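Hydrogenase maturation factor (Thermoanaerobacter tengcongensis, PDB 3VTH) probably transfers the carbamoyl group of carbamoyl phosphate, with consumption of ATP, to the C-terminal cysteine of HypE during [NiFe]-hydrogenase maturation. Local coordinates at residues L546-I551 and M597-D602. Residues are numbered along the deposited sequence; the frame is centred on the assembly and turned at random.
Sequences LAIKKI and MGRFFD. With AP2 (phosphomethylphosphonic acid adenosyl ester), chain H.
I551 and D602 touch with their side chains crossing at about a right angle. Followed outward, I551 first sets CB against D602 CB at 4.1 Å. Its CG2 lies 3.9 Å from the carboxylate oxygen OD2, and CD1 ends 3.6 Å from D602 O. With CG1 between the backbone N and the carbonyl carbon (chi1 71°), CG2 and CD1 reach separate parts of the same aspartate. I551 also packs on A620 of helix 619-626, which D602 touches too. The second van der Waals contact is I548 CD1, laid over one face of the R599 guanidinium, 3.6 Å from NH1. Bends at chi2 and chi3 turn R599 along its own helix, where NE and NH2 grip D602 OD2 side-on; the salt-bridging NH2 is 2.8 Å away. Both nitrogens approach from the same face of the carboxylate, about 40° out of its plane. One water donates to both A547 O and OD2; a second, within bonding distance of I548 O and OD2, probably bridges them. An alanine in place of R599 would probably leave the D602 carboxylate without its cationic mate and I548 CD1 without the flat group it covers. G598, R599 and F601 belong to the AP2 pocket, and AP2 C2 lies over the F601 ring. The chemistry thus implies a direct ion pair within this helix of the Kae1-like domain, its shared oxygen OD2 tied through water to the backbone of 546-551.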
loop_
_atom_site.group_PDB
_atom_site.type_symbol
_atom_site.label_atom_id
_atom_site.label_comp_id
_atom_site.label_asym_id
_atom_site.label_seq_id
_atom_site.Cartn_x
_atom_site.Cartn_y
_atom_site.Cartn_z
ATOM N N LEU A 546 -16.852 4.646 21.416
ATOM C CA LEU A 546 -16.414 5.754 22.273
ATOM C C LEU A 546 -15.008 5.553 22.833
ATOM O O LEU A 546 -14.237 6.507 22.925
ATOM C CB LEU A 546 -17.386 5.966 23.444
ATOM C CG LEU A 546 -18.803 6.520 23.231
ATOM C CD1 LEU A 546 -19.470 6.780 24.586
ATOM C CD2 LEU A 546 -18.823 7.788 22.374
ATOM N N ALA A 547 -14.684 4.316 23.210
ATOM C CA ALA A 547 -13.381 4.012 23.822
ATOM C C ALA A 547 -12.219 4.045 22.826
ATOM O O ALA A 547 -11.069 4.239 23.225
ATOM C CB ALA A 547 -13.425 2.682 24.582
ATOM N N ILE A 548 -12.521 3.866 21.537
ATOM C CA ILE A 548 -11.528 4.023 20.472
ATOM C C ILE A 548 -10.765 5.353 20.619
ATOM O O ILE A 548 -9.531 5.364 20.621
ATOM C CB ILE A 548 -12.171 3.912 19.041
ATOM C CG1 ILE A 548 -12.712 2.493 18.754
ATOM C CG2 ILE A 548 -11.218 4.423 17.938
ATOM C CD1 ILE A 548 -11.790 1.325 19.133
ATOM N N LYS A 549 -11.499 6.457 20.760
ATOM C CA LYS A 549 -10.884 7.783 20.887
ATOM C C LYS A 549 -10.701 8.303 22.324
ATOM O O LYS A 549 -9.726 9.004 22.606
ATOM C CB LYS A 549 -11.601 8.808 19.993
ATOM C CG LYS A 549 -11.218 8.643 18.497
ATOM C CD LYS A 549 -12.281 9.179 17.529
ATOM C CE LYS A 549 -12.558 10.669 17.756
ATOM N NZ LYS A 549 -13.356 11.250 16.644
ATOM N N LYS A 550 -11.624 7.966 23.222
ATOM C CA LYS A 550 -11.457 8.307 24.641
ATOM C C LYS A 550 -10.767 7.145 25.367
ATOM O O LYS A 550 -11.414 6.343 26.044
ATOM C CB LYS A 550 -12.798 8.665 25.286
ATOM C CG LYS A 550 -13.425 9.953 24.743
ATOM C CD LYS A 550 -14.351 10.589 25.747
ATOM C CE LYS A 550 -14.576 12.064 25.437
ATOM N NZ LYS A 550 -14.621 12.882 26.693
ATOM N N ILE A 551 -9.448 7.059 25.205
ATOM C CA ILE A 551 -8.698 5.876 25.622
ATOM C C ILE A 551 -8.565 5.686 27.133
ATOM O O ILE A 551 -8.214 4.600 27.580
ATOM C CB ILE A 551 -7.302 5.765 24.941
ATOM C CG1 ILE A 551 -6.334 6.823 25.469
ATOM C CG2 ILE A 551 -7.437 5.816 23.404
ATOM C CD1 ILE A 551 -4.904 6.630 24.955
ATOM N N MET A 597 -4.282 -6.428 21.192
ATOM C CA MET A 597 -2.976 -5.785 21.377
ATOM C C MET A 597 -3.089 -4.271 21.227
ATOM O O MET A 597 -2.440 -3.510 21.946
ATOM C CB MET A 597 -1.928 -6.375 20.414
ATOM C CG MET A 597 -0.463 -5.925 20.705
ATOM S SD MET A 597 0.077 -6.232 22.406
ATOM C CE MET A 597 -0.131 -8.022 22.535
ATOM N N GLY A 598 -3.945 -3.826 20.313
ATOM C CA GLY A 598 -4.195 -2.379 20.145
ATOM C C GLY A 598 -4.745 -1.706 21.399
ATOM O O GLY A 598 -4.268 -0.634 21.804
ATOM N N ARG A 599 -5.748 -2.326 22.019
ATOM C CA ARG A 599 -6.327 -1.775 23.237
ATOM C C ARG A 599 -5.345 -1.871 24.399
ATOM O O ARG A 599 -5.317 -0.988 25.263
ATOM C CB ARG A 599 -7.666 -2.456 23.608
ATOM C CG ARG A 599 -8.807 -2.348 22.550
ATOM C CD ARG A 599 -9.320 -0.921 22.251
ATOM N NE ARG A 599 -8.317 -0.130 21.538
ATOM C CZ ARG A 599 -8.134 -0.136 20.214
ATOM N NH1 ARG A 599 -8.910 -0.872 19.419
ATOM N NH2 ARG A 599 -7.166 0.600 19.685
ATOM N N PHE A 600 -4.560 -2.951 24.435
ATOM C CA PHE A 600 -3.489 -3.089 25.446
ATOM C C PHE A 600 -2.547 -1.879 25.358
ATOM O O PHE A 600 -2.277 -1.204 26.376
ATOM C CB PHE A 600 -2.733 -4.423 25.264
ATOM C CG PHE A 600 -1.925 -4.886 26.469
ATOM C CD1 PHE A 600 -1.864 -4.152 27.657
ATOM C CD2 PHE A 600 -1.170 -6.064 26.375
ATOM C CE1 PHE A 600 -1.097 -4.603 28.756
ATOM C CE2 PHE A 600 -0.393 -6.514 27.464
ATOM C CZ PHE A 600 -0.357 -5.775 28.658
ATOM N N PHE A 601 -2.072 -1.580 24.147
ATOM C CA PHE A 601 -1.256 -0.382 23.924
ATOM C C PHE A 601 -1.964 0.894 24.380
ATOM O O PHE A 601 -1.355 1.719 25.062
ATOM C CB PHE A 601 -0.832 -0.250 22.450
ATOM C CG PHE A 601 0.503 -0.881 22.154
ATOM C CD1 PHE A 601 1.605 -0.082 21.837
ATOM C CD2 PHE A 601 0.660 -2.270 22.191
ATOM C CE1 PHE A 601 2.857 -0.665 21.554
ATOM C CE2 PHE A 601 1.906 -2.861 21.908
ATOM C CZ PHE A 601 3.007 -2.052 21.602
ATOM N N ASP A 602 -3.247 1.045 24.032
ATOM C CA ASP A 602 -3.996 2.255 24.440
ATOM C C ASP A 602 -4.113 2.370 25.965
ATOM O O ASP A 602 -3.995 3.467 26.520
ATOM C CB ASP A 602 -5.392 2.297 23.815
ATOM C CG ASP A 602 -5.364 2.626 22.321
ATOM O OD1 ASP A 602 -4.298 3.029 21.799
ATOM O OD2 ASP A 602 -6.419 2.456 21.673
HETATM P PB AP2 H . -8.249 -3.739 13.082
HETATM O O1B AP2 H . -7.621 -3.459 14.424
HETATM O O2B AP2 H . -8.125 -5.140 12.566
HETATM O O3B AP2 H . -9.628 -3.140 12.968
HETATM C C3A AP2 H . -7.246 -2.722 11.966
HETATM P PA AP2 H . -5.519 -3.253 11.779
HETATM O O1A AP2 H . -5.074 -2.367 10.624
HETATM O O2A AP2 H . -5.284 -4.742 11.707
HETATM O "O5'" AP2 H . -4.798 -2.779 13.148
HETATM C "C5'" AP2 H . -4.636 -1.381 13.358
HETATM C "C4'" AP2 H . -4.300 -1.233 14.824
HETATM O "O4'" AP2 H . -2.958 -1.667 15.053
HETATM C "C3'" AP2 H . -4.333 0.209 15.288
HETATM O "O3'" AP2 H . -5.678 0.637 15.526
HETATM C "C2'" AP2 H . -3.485 0.106 16.540
HETATM O "O2'" AP2 H . -4.343 -0.373 17.583
HETATM C "C1'" AP2 H . -2.426 -0.942 16.169
HETATM N N9 AP2 H . -1.175 -0.201 15.833
HETATM C C8 AP2 H . -0.971 0.661 14.806
HETATM N N7 AP2 H . 0.279 1.195 14.837
HETATM C C5 AP2 H . 0.908 0.669 15.907
HETATM C C6 AP2 H . 2.248 0.802 16.532
HETATM N N6 AP2 H . 3.197 1.614 16.001
HETATM N N1 AP2 H . 2.486 0.080 17.661
HETATM C C2 AP2 H . 1.569 -0.753 18.200
HETATM N N3 AP2 H . 0.328 -0.908 17.689
HETATM C C4 AP2 H . -0.050 -0.236 16.566
HETATM O O HOH W 1 -8.774 2.672 23.000
HETATM O O HOH W 2 -7.223 4.296 19.902
#